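Local coordinates for KaiC domain-containing protein (Pyrococcus horikoshii, PDB 2ZTS) that binds ADP and magnesium ions, assembles as six subunits, and is probably an ATP-binding member of the KaiC-like branch of the P-loop NTPases, at residues Ser146-Leu151 with Arg155-Val160; Gly54-Gly59 with Glu86-Glu91; Val100-Gly105 with Leu124-Arg129. One frame throughout, in Å; residues are numbered along the deposited sequence.

Interaction 1: Ser146-Leu151 with Arg155-Val160; sequences SIALRL and RKIREV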
ATOM      1  N   SER C 146      19.269   7.033 -12.086  1.00 23.53           N
ATOM      2  CA  SER C 146      19.726   8.256 -12.713  1.00 23.80           C
ATOM      3  C   SER C 146      19.347   8.227 -14.205  1.00 24.48           C
ATOM      4  O   SER C 146      18.968   9.284 -14.780  1.00 24.58           O
ATOM      5  CB  SER C 146      21.237   8.491 -12.514  1.00 24.70           C
ATOM      6  OG  SER C 146      22.088   7.561 -13.288  1.00 26.58           O
ATOM      7  N   ILE C 147      19.401   7.036 -14.817  1.00 23.14           N
ATOM      8  CA  ILE C 147      18.970   6.858 -16.191  1.00 23.24           C
ATOM      9  C   ILE C 147      17.446   7.009 -16.275  1.00 23.30           C
ATOM     10  O   ILE C 147      16.917   7.699 -17.119  1.00 23.18           O
ATOM     11  CB  ILE C 147      19.369   5.478 -16.774  1.00 23.53           C
ATOM     12  CG1 ILE C 147      20.894   5.279 -16.812  1.00 23.55           C
ATOM     13  CG2 ILE C 147      18.730   5.298 -18.137  1.00 22.60           C
ATOM     14  CD1 ILE C 147      21.306   3.830 -17.191  1.00 27.11           C
ATOM     15  N   ALA C 148      16.743   6.287 -15.440  1.00 22.64           N
ATOM     16  CA  ALA C 148      15.316   6.254 -15.500  1.00 23.29           C
ATOM     17  C   ALA C 148      14.710   7.627 -15.320  1.00 23.76           C
ATOM     18  O   ALA C 148      13.754   7.975 -16.034  1.00 23.54           O
ATOM     19  CB  ALA C 148      14.737   5.260 -14.421  1.00 23.32           C
ATOM     20  N   LEU C 149      15.239   8.393 -14.366  1.00 23.97           N
ATOM     21  CA  LEU C 149      14.680   9.713 -14.093  1.00 25.44           C
ATOM     22  C   LEU C 149      14.864  10.645 -15.262  1.00 26.30           C
ATOM     23  O   LEU C 149      14.167  11.636 -15.322  1.00 24.59           O
ATOM     24  CB  LEU C 149      15.296  10.349 -12.853  1.00 24.87           C
ATOM     25  CG  LEU C 149      14.920   9.553 -11.573  1.00 27.02           C
ATOM     26  CD1 LEU C 149      15.784   9.986 -10.434  1.00 28.54           C
ATOM     27  CD2 LEU C 149      13.406   9.729 -11.258  1.00 26.69           C
ATOM     28  N   ARG C 150      15.793  10.345 -16.176  1.00 26.63           N
ATOM     29  CA  ARG C 150      16.005  11.201 -17.370  1.00 27.88           C
ATOM     30  C   ARG C 150      15.195  10.837 -18.585  1.00 28.17           C
ATOM     31  O   ARG C 150      15.216  11.544 -19.595  1.00 27.82           O
ATOM     32  CB  ARG C 150      17.503  11.301 -17.736  1.00 27.72           C
ATOM     33  CG  ARG C 150      18.257  12.188 -16.820  1.00 29.95           C
ATOM     34  CD  ARG C 150      19.820  12.052 -16.820  1.00 35.64           C
ATOM     35  NE  ARG C 150      20.389  13.117 -15.978  1.00 36.47           N
ATOM     36  CZ  ARG C 150      20.484  13.092 -14.629  1.00 39.59           C
ATOM     37  NH1 ARG C 150      20.095  12.024 -13.929  1.00 37.72           N
ATOM     38  NH2 ARG C 150      21.017  14.139 -13.968  1.00 39.58           N
ATOM     39  N   LEU C 151      14.454   9.749 -18.516  1.00 29.46           N
ATOM     40  CA  LEU C 151      13.679   9.339 -19.665  1.00 30.17           C
ATOM     41  C   LEU C 151      12.368  10.146 -19.735  1.00 32.04           C
ATOM     42  O   LEU C 151      11.881  10.748 -18.725  1.00 30.62           O
ATOM     43  CB  LEU C 151      13.377   7.831 -19.605  1.00 30.98           C
ATOM     44  CG  LEU C 151      14.509   6.842 -19.296  1.00 28.69           C
ATOM     45  CD1 LEU C 151      13.833   5.561 -19.013  1.00 29.63           C
ATOM     46  CD2 LEU C 151      15.498   6.679 -20.431  1.00 27.96           C
ATOM     47  N   ARG C 155       8.904   4.749 -16.322  1.00 28.76           N
ATOM     48  CA  ARG C 155       8.669   3.315 -16.471  1.00 29.83           C
ATOM     49  C   ARG C 155       9.275   2.595 -17.721  1.00 27.56           C
ATOM     50  O   ARG C 155       9.312   1.407 -17.728  1.00 27.16           O
ATOM     51  CB  ARG C 155       7.196   3.009 -16.411  1.00 30.85           C
ATOM     52  CG  ARG C 155       6.388   3.378 -17.679  1.00 36.72           C
ATOM     53  CD  ARG C 155       4.856   3.381 -17.382  1.00 43.02           C
ATOM     54  NE  ARG C 155       4.054   3.098 -18.572  1.00 50.80           N
ATOM     55  CZ  ARG C 155       3.229   2.038 -18.767  1.00 54.68           C
ATOM     56  NH1 ARG C 155       3.054   1.076 -17.843  1.00 51.46           N
ATOM     57  NH2 ARG C 155       2.563   1.958 -19.929  1.00 56.62           N
ATOM     58  N   LYS C 156       9.749   3.309 -18.727  1.00 26.09           N
ATOM     59  CA  LYS C 156      10.467   2.693 -19.851  1.00 26.28           C
ATOM     60  C   LYS C 156      11.857   2.205 -19.471  1.00 25.26           C
ATOM     61  O   LYS C 156      12.571   1.674 -20.281  1.00 24.66           O
ATOM     62  CB  LYS C 156      10.584   3.648 -21.054  1.00 28.62           C
ATOM     63  CG  LYS C 156       9.248   4.328 -21.532  1.00 31.57           C
ATOM     64  CD  LYS C 156       8.238   3.358 -22.157  1.00 37.01           C
ATOM     65  CE  LYS C 156       8.007   3.605 -23.630  1.00 40.22           C
ATOM     66  NZ  LYS C 156       7.865   2.245 -24.349  1.00 43.96           N
ATOM     67  N   ILE C 157      12.251   2.390 -18.216  1.00 25.16           N
ATOM     68  CA  ILE C 157      13.423   1.793 -17.699  1.00 24.44           C
ATOM     69  C   ILE C 157      13.370   0.294 -17.936  1.00 24.41           C
ATOM     70  O   ILE C 157      14.393  -0.336 -18.133  1.00 24.85           O
ATOM     71  CB  ILE C 157      13.586   2.134 -16.190  1.00 24.29           C
ATOM     72  CG1 ILE C 157      15.006   1.788 -15.692  1.00 24.39           C
ATOM     73  CG2 ILE C 157      12.522   1.421 -15.367  1.00 24.49           C
ATOM     74  CD1 ILE C 157      16.207   2.360 -16.463  1.00 27.05           C
ATOM     75  N   ARG C 158      12.171  -0.272 -17.959  1.00 23.20           N
ATOM     76  CA  ARG C 158      12.014  -1.687 -18.253  1.00 22.87           C
ATOM     77  C   ARG C 158      12.695  -2.038 -19.618  1.00 24.31           C
ATOM     78  O   ARG C 158      13.585  -2.871 -19.672  1.00 23.03           O
ATOM     79  CB  ARG C 158      10.548  -2.035 -18.268  1.00 22.25           C
ATOM     80  CG  ARG C 158      10.267  -3.468 -18.595  1.00 25.79           C
ATOM     81  CD  ARG C 158       8.837  -3.901 -18.260  1.00 26.58           C
ATOM     82  NE  ARG C 158       7.872  -3.256 -19.140  1.00 29.82           N
ATOM     83  CZ  ARG C 158       7.360  -3.782 -20.244  1.00 28.71           C
ATOM     84  NH1 ARG C 158       7.712  -5.007 -20.639  1.00 30.59           N
ATOM     85  NH2 ARG C 158       6.483  -3.085 -20.959  1.00 29.03           N
ATOM     86  N   GLU C 159      12.315  -1.317 -20.682  1.00 25.61           N
ATOM     87  CA  GLU C 159      12.825  -1.550 -22.047  1.00 25.96           C
ATOM     88  C   GLU C 159      14.274  -1.186 -22.119  1.00 25.39           C
ATOM     89  O   GLU C 159      15.072  -1.907 -22.700  1.00 24.96           O
ATOM     90  CB  GLU C 159      11.978  -0.772 -23.069  1.00 27.60           C
ATOM     91  CG  GLU C 159      10.586  -1.378 -23.303  1.00 29.65           C
ATOM     92  CD  GLU C 159       9.477  -0.712 -22.437  1.00 34.18           C
ATOM     93  OE1 GLU C 159       9.727  -0.310 -21.239  1.00 31.81           O
ATOM     94  OE2 GLU C 159       8.329  -0.597 -22.950  1.00 37.90           O
ATOM     95  N   VAL C 160      14.667  -0.117 -21.416  1.00 25.66           N
ATOM     96  CA  VAL C 160      16.066   0.282 -21.364  1.00 25.57           C
ATOM     97  C   VAL C 160      16.931  -0.774 -20.672  1.00 25.58           C
ATOM     98  O   VAL C 160      18.042  -1.100 -21.137  1.00 24.58           O
ATOM     99  CB  VAL C 160      16.240   1.660 -20.730  1.00 26.73           C
ATOM    100  CG1 VAL C 160      17.672   2.026 -20.583  1.00 28.02           C
ATOM    101  CG2 VAL C 160      15.469   2.768 -21.548  1.00 28.89           C
TER
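Ala148 and Ile157 bring the two backbones to within 5.3 Å between their CA atoms, close enough that the last turn of helix 144-149 and the first turn of helix 157-171 meet almost directly. The small methyl of Ala148 allows this. Its CB lies 3.7 Å from Ile157 CG1, the branch that stands opposite the backbone N (chi1 -166°) and carries CD1 over the same methyl. Ile147 enters beside it, with CG2 4.2 Å from Ile157 CD1 and the same distance from Val160 CG1. Leu151 closes the other flank with both of its methyls: CD1 sits 3.6 Å from the backbone N of Ile157, while CD2 meets Val160 CG2 tip to tip at 4.1 Å. The packing is between aliphatic groups, though Leu151 CD1 also rests on the backbone of Lys156 and Ile157; charged groups take no part. Arg150 NH1 binds Ser146 O at 3.1 Å, with the oxygen in the guanidinium plane, and Lys156 NZ forms a salt bridge with Glu159 OE2 (3.2 Å) from above the carboxylate plane. Arg158 NH1 is hydrogen-bonded to the backbone oxygens of Leu149 and Leu151 of a neighbouring subunit, which ties this corner to the assembly. Val120 and Phe123 of helix 120-134 cover the apolar group. This pair of helices joined by a short loop belongs to the β-α-β crossover linking parallel strands 138-142 and 174-179 of the P-loop NTPase core.

Interaction 2: Gly54-Gly59 with Glu86-Glu91; sequences GAEEYG and EKYEKE
Tyr88, followed outward atom by atom, leans across onto Ala55 and Glu56. With CG beside the backbone N (chi1 -67°), the ring is directed from CB toward helix 43-58. CD1 comes first, 4.4 Å from the methyl of Ala55. One atom further, CE1 reaches Glu56 CA at 4.0 Å. Helix 43-58 starts at the P-loop residues Lys43 and Thr44, and Tyr88 belongs to the short helix 85-90 before strand 94-97, the outermost strand within this chain; Ile94 of that strand touches both Ala55 and Tyr88, so both helices and the strand meet at this ring in the α/β sandwich. On the other side of the ring, CE2 lies 4.1 Å from Glu56 CB, and CZ is 3.7 Å from Glu56 CG. At the tip, OH comes unusually close to the same CG, 3.0 Å, which is not a bond and is doubtful as an exact spacing. The carboxylate bends off at chi2, its plane 69° from the ring, and OE1 forms a salt bridge with Lys53 NZ. A serine here would probably leave the Ala55 methyl and the Glu56 methylenes facing a gap. Tyr52 adds a second ring, its plane at about 90° to that of Tyr88.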
ATOM      1  N   GLY C  54      40.876  -1.415  -9.453  1.00 33.28           N
ATOM      2  CA  GLY C  54      41.102  -2.211 -10.623  1.00 35.11           C
ATOM      3  C   GLY C  54      42.307  -1.674 -11.409  1.00 36.76           C
ATOM      4  O   GLY C  54      43.216  -2.423 -11.706  1.00 37.76           O
ATOM      5  N   ALA C  55      42.302  -0.384 -11.715  1.00 37.92           N
ATOM      6  CA  ALA C  55      43.348   0.250 -12.498  1.00 39.23           C
ATOM      7  C   ALA C  55      44.704   0.381 -11.772  1.00 40.82           C
ATOM      8  O   ALA C  55      45.756   0.096 -12.365  1.00 41.67           O
ATOM      9  CB  ALA C  55      42.880   1.633 -12.978  1.00 38.18           C
ATOM     10  N   GLU C  56      44.666   0.829 -10.518  1.00 42.66           N
ATOM     11  CA  GLU C  56      45.844   1.198  -9.752  1.00 44.22           C
ATOM     12  C   GLU C  56      46.572  -0.008  -9.192  1.00 44.59           C
ATOM     13  O   GLU C  56      47.780  -0.037  -9.178  1.00 44.85           O
ATOM     14  CB  GLU C  56      45.449   2.105  -8.574  1.00 44.95           C
ATOM     15  CG  GLU C  56      46.641   2.672  -7.802  1.00 48.67           C
ATOM     16  CD  GLU C  56      46.511   2.655  -6.293  1.00 51.80           C
ATOM     17  OE1 GLU C  56      45.505   2.144  -5.747  1.00 55.19           O
ATOM     18  OE2 GLU C  56      47.442   3.174  -5.633  1.00 55.16           O
ATOM     19  N   GLU C  57      45.844  -0.979  -8.658  1.00 44.98           N
ATOM     20  CA  GLU C  57      46.467  -2.124  -7.977  1.00 45.24           C
ATOM     21  C   GLU C  57      46.632  -3.307  -8.928  1.00 44.19           C
ATOM     22  O   GLU C  57      47.612  -4.026  -8.842  1.00 45.29           O
ATOM     23  CB  GLU C  57      45.644  -2.568  -6.735  1.00 45.72           C
ATOM     24  CG  GLU C  57      46.160  -2.139  -5.369  1.00 48.50           C
ATOM     25  CD  GLU C  57      45.867  -3.181  -4.300  1.00 52.01           C
ATOM     26  OE1 GLU C  57      44.691  -3.280  -3.888  1.00 53.61           O
ATOM     27  OE2 GLU C  57      46.807  -3.906  -3.869  1.00 53.58           O
ATOM     28  N   TYR C  58      45.661  -3.526  -9.805  1.00 43.02           N
ATOM     29  CA  TYR C  58      45.627  -4.726 -10.659  1.00 41.78           C
ATOM     30  C   TYR C  58      45.805  -4.437 -12.134  1.00 40.92           C
ATOM     31  O   TYR C  58      45.704  -5.343 -12.921  1.00 41.58           O
ATOM     32  CB  TYR C  58      44.319  -5.526 -10.449  1.00 41.01           C
ATOM     33  CG  TYR C  58      43.974  -5.738  -9.000  1.00 40.26           C
ATOM     34  CD1 TYR C  58      44.799  -6.495  -8.182  1.00 41.33           C
ATOM     35  CD2 TYR C  58      42.826  -5.157  -8.429  1.00 40.79           C
ATOM     36  CE1 TYR C  58      44.526  -6.686  -6.838  1.00 39.31           C
ATOM     37  CE2 TYR C  58      42.520  -5.341  -7.053  1.00 40.88           C
ATOM     38  CZ  TYR C  58      43.384  -6.118  -6.279  1.00 41.10           C
ATOM     39  OH  TYR C  58      43.151  -6.309  -4.968  1.00 38.49           O
ATOM     40  N   GLY C  59      46.036  -3.186 -12.524  1.00 41.13           N
ATOM     41  CA  GLY C  59      46.322  -2.854 -13.910  1.00 40.68           C
ATOM     42  C   GLY C  59      45.226  -3.129 -14.920  1.00 40.52           C
ATOM     43  O   GLY C  59      45.521  -3.201 -16.109  1.00 41.79           O
ATOM     44  N   GLU C  86      42.268  11.332 -12.302  1.00 36.10           N
ATOM     45  CA  GLU C  86      42.776  11.928 -13.524  1.00 38.14           C
ATOM     46  C   GLU C  86      44.138  11.332 -13.968  1.00 37.56           C
ATOM     47  O   GLU C  86      44.367  11.141 -15.178  1.00 35.12           O
ATOM     48  CB  GLU C  86      42.734  13.439 -13.491  1.00 38.66           C
ATOM     49  CG  GLU C  86      43.733  14.161 -12.596  1.00 45.90           C
ATOM     50  CD  GLU C  86      43.747  15.675 -12.868  1.00 52.23           C
ATOM     51  OE1 GLU C  86      44.633  16.388 -12.316  1.00 57.36           O
ATOM     52  OE2 GLU C  86      42.868  16.146 -13.643  1.00 56.08           O
ATOM     53  N   LYS C  87      44.993  10.972 -12.998  1.00 37.98           N
ATOM     54  CA  LYS C  87      46.272  10.340 -13.316  1.00 38.60           C
ATOM     55  C   LYS C  87      46.042   9.120 -14.218  1.00 38.86           C
ATOM     56  O   LYS C  87      46.701   8.967 -15.250  1.00 39.27           O
ATOM     57  CB  LYS C  87      46.999   9.961 -12.029  1.00 40.01           C
ATOM     58  CG  LYS C  87      48.357   9.270 -12.247  1.00 41.75           C
ATOM     59  CD  LYS C  87      48.838   8.585 -10.972  1.00 45.76           C
ATOM     60  CE  LYS C  87      50.210   7.936 -11.160  1.00 49.75           C
ATOM     61  NZ  LYS C  87      50.159   6.850 -12.207  1.00 52.88           N
ATOM     62  N   TYR C  88      45.074   8.264 -13.868  1.00 37.96           N
ATOM     63  CA  TYR C  88      44.840   7.039 -14.658  1.00 36.67           C
ATOM     64  C   TYR C  88      44.080   7.296 -15.941  1.00 36.14           C
ATOM     65  O   TYR C  88      44.263   6.574 -16.910  1.00 35.52           O
ATOM     66  CB  TYR C  88      44.232   5.913 -13.782  1.00 37.53           C
ATOM     67  CG  TYR C  88      45.223   5.445 -12.743  1.00 35.30           C
ATOM     68  CD1 TYR C  88      46.189   4.497 -13.050  1.00 37.07           C
ATOM     69  CD2 TYR C  88      45.249   6.016 -11.493  1.00 36.10           C
ATOM     70  CE1 TYR C  88      47.133   4.130 -12.127  1.00 36.70           C
ATOM     71  CE2 TYR C  88      46.149   5.636 -10.552  1.00 37.50           C
ATOM     72  CZ  TYR C  88      47.106   4.696 -10.873  1.00 39.51           C
ATOM     73  OH  TYR C  88      48.016   4.313  -9.896  1.00 41.29           O
ATOM     74  N   GLU C  89      43.287   8.364 -15.981  1.00 35.84           N
ATOM     75  CA  GLU C  89      42.669   8.839 -17.203  1.00 36.26           C
ATOM     76  C   GLU C  89      43.709   9.243 -18.255  1.00 38.52           C
ATOM     77  O   GLU C  89      43.554   8.900 -19.428  1.00 38.04           O
ATOM     78  CB  GLU C  89      41.737  10.025 -16.909  1.00 35.62           C
ATOM     79  CG  GLU C  89      40.406   9.625 -16.256  1.00 34.77           C
ATOM     80  CD  GLU C  89      39.597  10.830 -15.812  1.00 31.89           C
ATOM     81  OE1 GLU C  89      38.744  11.282 -16.575  1.00 31.58           O
ATOM     82  OE2 GLU C  89      39.866  11.377 -14.741  1.00 28.11           O
ATOM     83  N   LYS C  90      44.755   9.972 -17.843  1.00 40.51           N
ATOM     84  CA  LYS C  90      45.793  10.429 -18.788  1.00 42.00           C
ATOM     85  C   LYS C  90      46.554   9.208 -19.285  1.00 42.49           C
ATOM     86  O   LYS C  90      46.832   9.102 -20.487  1.00 42.85           O
ATOM     87  CB  LYS C  90      46.748  11.456 -18.167  1.00 42.21           C
ATOM     88  CG  LYS C  90      46.091  12.554 -17.337  1.00 44.51           C
ATOM     89  CD  LYS C  90      46.685  13.938 -17.578  1.00 47.71           C
ATOM     90  CE  LYS C  90      48.105  14.068 -17.029  1.00 49.51           C
ATOM     91  NZ  LYS C  90      49.060  14.575 -18.102  1.00 50.93           N
ATOM     92  N   GLU C  91      46.799   8.244 -18.387  1.00 43.10           N
ATOM     93  CA  GLU C  91      47.378   6.945 -18.791  1.00 43.16           C
ATOM     94  C   GLU C  91      46.422   6.032 -19.586  1.00 42.55           C
ATOM     95  O   GLU C  91      46.791   4.911 -19.901  1.00 43.05           O
ATOM     96  CB  GLU C  91      47.901   6.160 -17.568  1.00 43.47           C
ATOM     97  CG  GLU C  91      49.147   6.748 -16.926  1.00 47.43           C
ATOM     98  CD  GLU C  91      49.480   6.188 -15.538  1.00 50.04           C
ATOM     99  OE1 GLU C  91      49.251   4.981 -15.288  1.00 51.62           O
ATOM    100  OE2 GLU C  91      50.002   6.974 -14.700  1.00 50.49           O
TER

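Interaction 3: Val100-Gly105 with Leu124-Arg129; sequences VSSVVG and LRYIYR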
ATOM      1  N   VAL C 100      27.381  14.773 -20.301  1.00 40.68           N
ATOM      2  CA  VAL C 100      28.122  15.931 -20.894  1.00 41.89           C
ATOM      3  C   VAL C 100      29.533  15.986 -21.527  1.00 42.27           C
ATOM      4  O   VAL C 100      29.648  16.363 -22.695  1.00 42.35           O
ATOM      5  CB  VAL C 100      28.015  17.102 -19.821  1.00 41.65           C
ATOM      6  CG1 VAL C 100      28.800  18.341 -20.182  1.00 41.77           C
ATOM      7  CG2 VAL C 100      26.545  17.518 -19.725  1.00 44.52           C
ATOM      8  N   SER C 101      30.598  15.765 -20.776  1.00 42.42           N
ATOM      9  CA  SER C 101      31.905  15.791 -21.415  1.00 42.35           C
ATOM     10  C   SER C 101      32.227  14.402 -22.043  1.00 41.70           C
ATOM     11  O   SER C 101      32.167  13.337 -21.380  1.00 40.81           O
ATOM     12  CB  SER C 101      32.977  16.295 -20.436  1.00 42.30           C
ATOM     13  OG  SER C 101      33.152  15.365 -19.373  1.00 47.67           O
ATOM     14  N   SER C 102      32.474  14.425 -23.350  1.00 40.79           N
ATOM     15  CA  SER C 102      33.112  13.305 -24.040  1.00 40.13           C
ATOM     16  C   SER C 102      34.455  12.946 -23.385  1.00 38.54           C
ATOM     17  O   SER C 102      35.212  13.805 -23.024  1.00 38.06           O
ATOM     18  CB  SER C 102      33.394  13.659 -25.495  1.00 39.58           C
ATOM     19  OG  SER C 102      32.357  13.194 -26.294  1.00 41.36           O
ATOM     20  N   VAL C 103      34.747  11.659 -23.315  1.00 37.45           N
ATOM     21  CA  VAL C 103      36.071  11.204 -22.914  1.00 36.90           C
ATOM     22  C   VAL C 103      37.089  11.805 -23.868  1.00 36.03           C
ATOM     23  O   VAL C 103      36.870  11.838 -25.073  1.00 34.86           O
ATOM     24  CB  VAL C 103      36.204   9.648 -22.943  1.00 36.18           C
ATOM     25  CG1 VAL C 103      37.619   9.201 -22.513  1.00 37.02           C
ATOM     26  CG2 VAL C 103      35.098   8.982 -22.053  1.00 36.08           C
ATOM     27  N   VAL C 104      38.182  12.270 -23.307  1.00 36.91           N
ATOM     28  CA  VAL C 104      39.262  12.854 -24.082  1.00 38.68           C
ATOM     29  C   VAL C 104      39.807  11.793 -25.056  1.00 38.76           C
ATOM     30  O   VAL C 104      40.069  10.647 -24.697  1.00 38.76           O
ATOM     31  CB  VAL C 104      40.342  13.505 -23.137  1.00 38.75           C
ATOM     32  CG1 VAL C 104      41.609  13.970 -23.931  1.00 40.01           C
ATOM     33  CG2 VAL C 104      39.719  14.700 -22.377  1.00 39.09           C
ATOM     34  N   GLY C 105      39.870  12.160 -26.329  1.00 39.94           N
ATOM     35  CA  GLY C 105      40.377  11.264 -27.361  1.00 39.90           C
ATOM     36  C   GLY C 105      39.293  10.436 -28.001  1.00 40.76           C
ATOM     37  O   GLY C 105      39.598   9.647 -28.891  1.00 41.33           O
ATOM     38  N   LEU C 124      24.282   3.982 -25.015  1.00 34.29           N
ATOM     39  CA  LEU C 124      24.753   2.606 -24.936  1.00 34.52           C
ATOM     40  C   LEU C 124      25.865   2.327 -25.976  1.00 34.12           C
ATOM     41  O   LEU C 124      26.866   1.673 -25.684  1.00 32.81           O
ATOM     42  CB  LEU C 124      23.514   1.665 -25.167  1.00 35.61           C
ATOM     43  CG  LEU C 124      22.723   1.014 -23.986  1.00 37.41           C
ATOM     44  CD1 LEU C 124      22.839   1.688 -22.652  1.00 37.98           C
ATOM     45  CD2 LEU C 124      21.270   0.859 -24.334  1.00 39.33           C
ATOM     46  N   ARG C 125      25.652   2.810 -27.198  1.00 34.13           N
ATOM     47  CA  ARG C 125      26.694   2.864 -28.234  1.00 34.39           C
ATOM     48  C   ARG C 125      27.942   3.488 -27.656  1.00 32.72           C
ATOM     49  O   ARG C 125      29.057   2.919 -27.740  1.00 31.97           O
ATOM     50  CB  ARG C 125      26.200   3.692 -29.423  1.00 35.88           C
ATOM     51  CG  ARG C 125      26.810   3.332 -30.766  1.00 42.36           C
ATOM     52  CD  ARG C 125      26.408   4.271 -31.970  1.00 47.28           C
ATOM     53  NE  ARG C 125      25.061   4.870 -31.896  1.00 52.09           N
ATOM     54  CZ  ARG C 125      23.907   4.212 -32.004  1.00 53.96           C
ATOM     55  NH1 ARG C 125      22.754   4.885 -31.917  1.00 54.34           N
ATOM     56  NH2 ARG C 125      23.893   2.884 -32.165  1.00 54.20           N
ATOM     57  N   TYR C 126      27.786   4.629 -26.982  1.00 31.03           N
ATOM     58  CA  TYR C 126      28.991   5.344 -26.495  1.00 29.72           C
ATOM     59  C   TYR C 126      29.725   4.573 -25.382  1.00 29.89           C
ATOM     60  O   TYR C 126      30.946   4.540 -25.352  1.00 28.47           O
ATOM     61  CB  TYR C 126      28.685   6.798 -26.120  1.00 28.51           C
ATOM     62  CG  TYR C 126      29.931   7.585 -25.894  1.00 29.82           C
ATOM     63  CD1 TYR C 126      30.291   8.043 -24.592  1.00 26.88           C
ATOM     64  CD2 TYR C 126      30.811   7.840 -26.974  1.00 29.85           C
ATOM     65  CE1 TYR C 126      31.475   8.742 -24.385  1.00 29.63           C
ATOM     66  CE2 TYR C 126      32.008   8.534 -26.781  1.00 29.32           C
ATOM     67  CZ  TYR C 126      32.334   9.006 -25.527  1.00 31.33           C
ATOM     68  OH  TYR C 126      33.538   9.670 -25.392  1.00 32.25           O
ATOM     69  N   ILE C 127      29.005   3.931 -24.467  1.00 29.94           N
ATOM     70  CA  ILE C 127      29.661   3.093 -23.470  1.00 29.58           C
ATOM     71  C   ILE C 127      30.381   1.923 -24.144  1.00 30.34           C
ATOM     72  O   ILE C 127      31.470   1.558 -23.757  1.00 30.77           O
ATOM     73  CB  ILE C 127      28.655   2.495 -22.499  1.00 30.77           C
ATOM     74  CG1 ILE C 127      27.918   3.603 -21.720  1.00 31.82           C
ATOM     75  CG2 ILE C 127      29.370   1.521 -21.589  1.00 28.03           C
ATOM     76  CD1 ILE C 127      26.614   3.164 -21.125  1.00 34.23           C
ATOM     77  N   TYR C 128      29.749   1.311 -25.130  1.00 30.53           N
ATOM     78  CA  TYR C 128      30.367   0.206 -25.843  1.00 31.21           C
ATOM     79  C   TYR C 128      31.697   0.700 -26.530  1.00 30.66           C
ATOM     80  O   TYR C 128      32.772   0.126 -26.362  1.00 28.64           O
ATOM     81  CB  TYR C 128      29.355  -0.353 -26.849  1.00 30.30           C
ATOM     82  CG  TYR C 128      29.887  -1.447 -27.728  1.00 35.43           C
ATOM     83  CD1 TYR C 128      30.449  -1.141 -28.959  1.00 37.16           C
ATOM     84  CD2 TYR C 128      29.828  -2.783 -27.334  1.00 38.51           C
ATOM     85  CE1 TYR C 128      30.963  -2.116 -29.749  1.00 42.17           C
ATOM     86  CE2 TYR C 128      30.332  -3.799 -28.150  1.00 41.89           C
ATOM     87  CZ  TYR C 128      30.891  -3.444 -29.363  1.00 44.03           C
ATOM     88  OH  TYR C 128      31.406  -4.382 -30.211  1.00 46.73           O
ATOM     89  N   ARG C 129      31.612   1.819 -27.217  1.00 30.71           N
ATOM     90  CA  ARG C 129      32.789   2.403 -27.880  1.00 31.36           C
ATOM     91  C   ARG C 129      33.897   2.653 -26.908  1.00 30.62           C
ATOM     92  O   ARG C 129      35.049   2.360 -27.177  1.00 31.06           O
ATOM     93  CB  ARG C 129      32.403   3.694 -28.588  1.00 31.54           C
ATOM     94  CG  ARG C 129      33.601   4.453 -29.118  1.00 35.05           C
ATOM     95  CD  ARG C 129      33.237   5.764 -29.788  1.00 37.06           C
ATOM     96  NE  ARG C 129      34.446   6.401 -30.277  1.00 41.09           N
ATOM     97  CZ  ARG C 129      34.539   7.675 -30.644  1.00 43.21           C
ATOM     98  NH1 ARG C 129      35.704   8.163 -31.080  1.00 45.18           N
ATOM     99  NH2 ARG C 129      33.482   8.452 -30.584  1.00 41.81           N
TER
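Tyr126 sets its CG opposite the backbone N (chi1 -169°), which carries the ring straight out from helix 120-134 toward Val103 in the loop. Val103 in turn has CG1 opposite its own N (chi1 180°), leaving CG2 beside that N and therefore next to whatever the amide binds. What it binds is the phenol oxygen: Val103 N donates to Tyr126 OH at 3.1 Å, a bent bond with an N-H...O angle of 136°, the nitrogen lying near the ring plane at the ring's edge. The hydroxyl is also hydrogen-bonded to Leu106 O. A carbonyl oxygen can only accept, so the phenol accepts a hydrogen bond from the Val103 amide and donates one to Leu106 O, and the two bonds together probably restrict its rotation.

Packing follows the polar pair. Val103 CB is 3.6 Å from Tyr126 OH, and CG2 lies 4.3 Å from Tyr126 CE1, the two side chains meeting at a slant. Ser102 OG stays 3.8 Å from Tyr126 OH, a neighbour and not a bonded partner. The loop here leaves strand 94-97 and leads to helix 120-134, which itself runs into strand 138-142. Strand 62-66 lies between those two parallel strands, so loop and helix form a crossover passing over one strand of the sheet. Val97 touches both Val103 and Tyr126, and Ala95 touches Val103, so the contact lies against strand 94-97. Further along, Arg129 NH2 is hydrogen-bonded to Pro107 O, giving the helix a second polar hold on the loop shortly before the chain becomes unmodelled. At the other end of the segment, Ser101 N donates a hydrogen bond to Asp98 OD1.

How the interactions relate
The three contacts run from buried to surface, and their chemistry changes with place. Interaction 1 is the buried one, between aliphatic side chains, with one methyl on the partner's backbone; interaction 2, partly buried, sets an aromatic ring against methylenes; interaction 3, at the surface, alone has a hydrogen bond between its segments. They share supporting elements without touching. Interactions 2 and 3 both rest on strand 94-97, with centres 18 Å apart, whereas helix 120-134 supplies a segment of interaction 3 and flanks interaction 1, whose centre lies 19 Å from it. Interactions 1 and 2 sit on opposite sides of the chain's centre, and of the three only interaction 1 reaches neighbouring subunits.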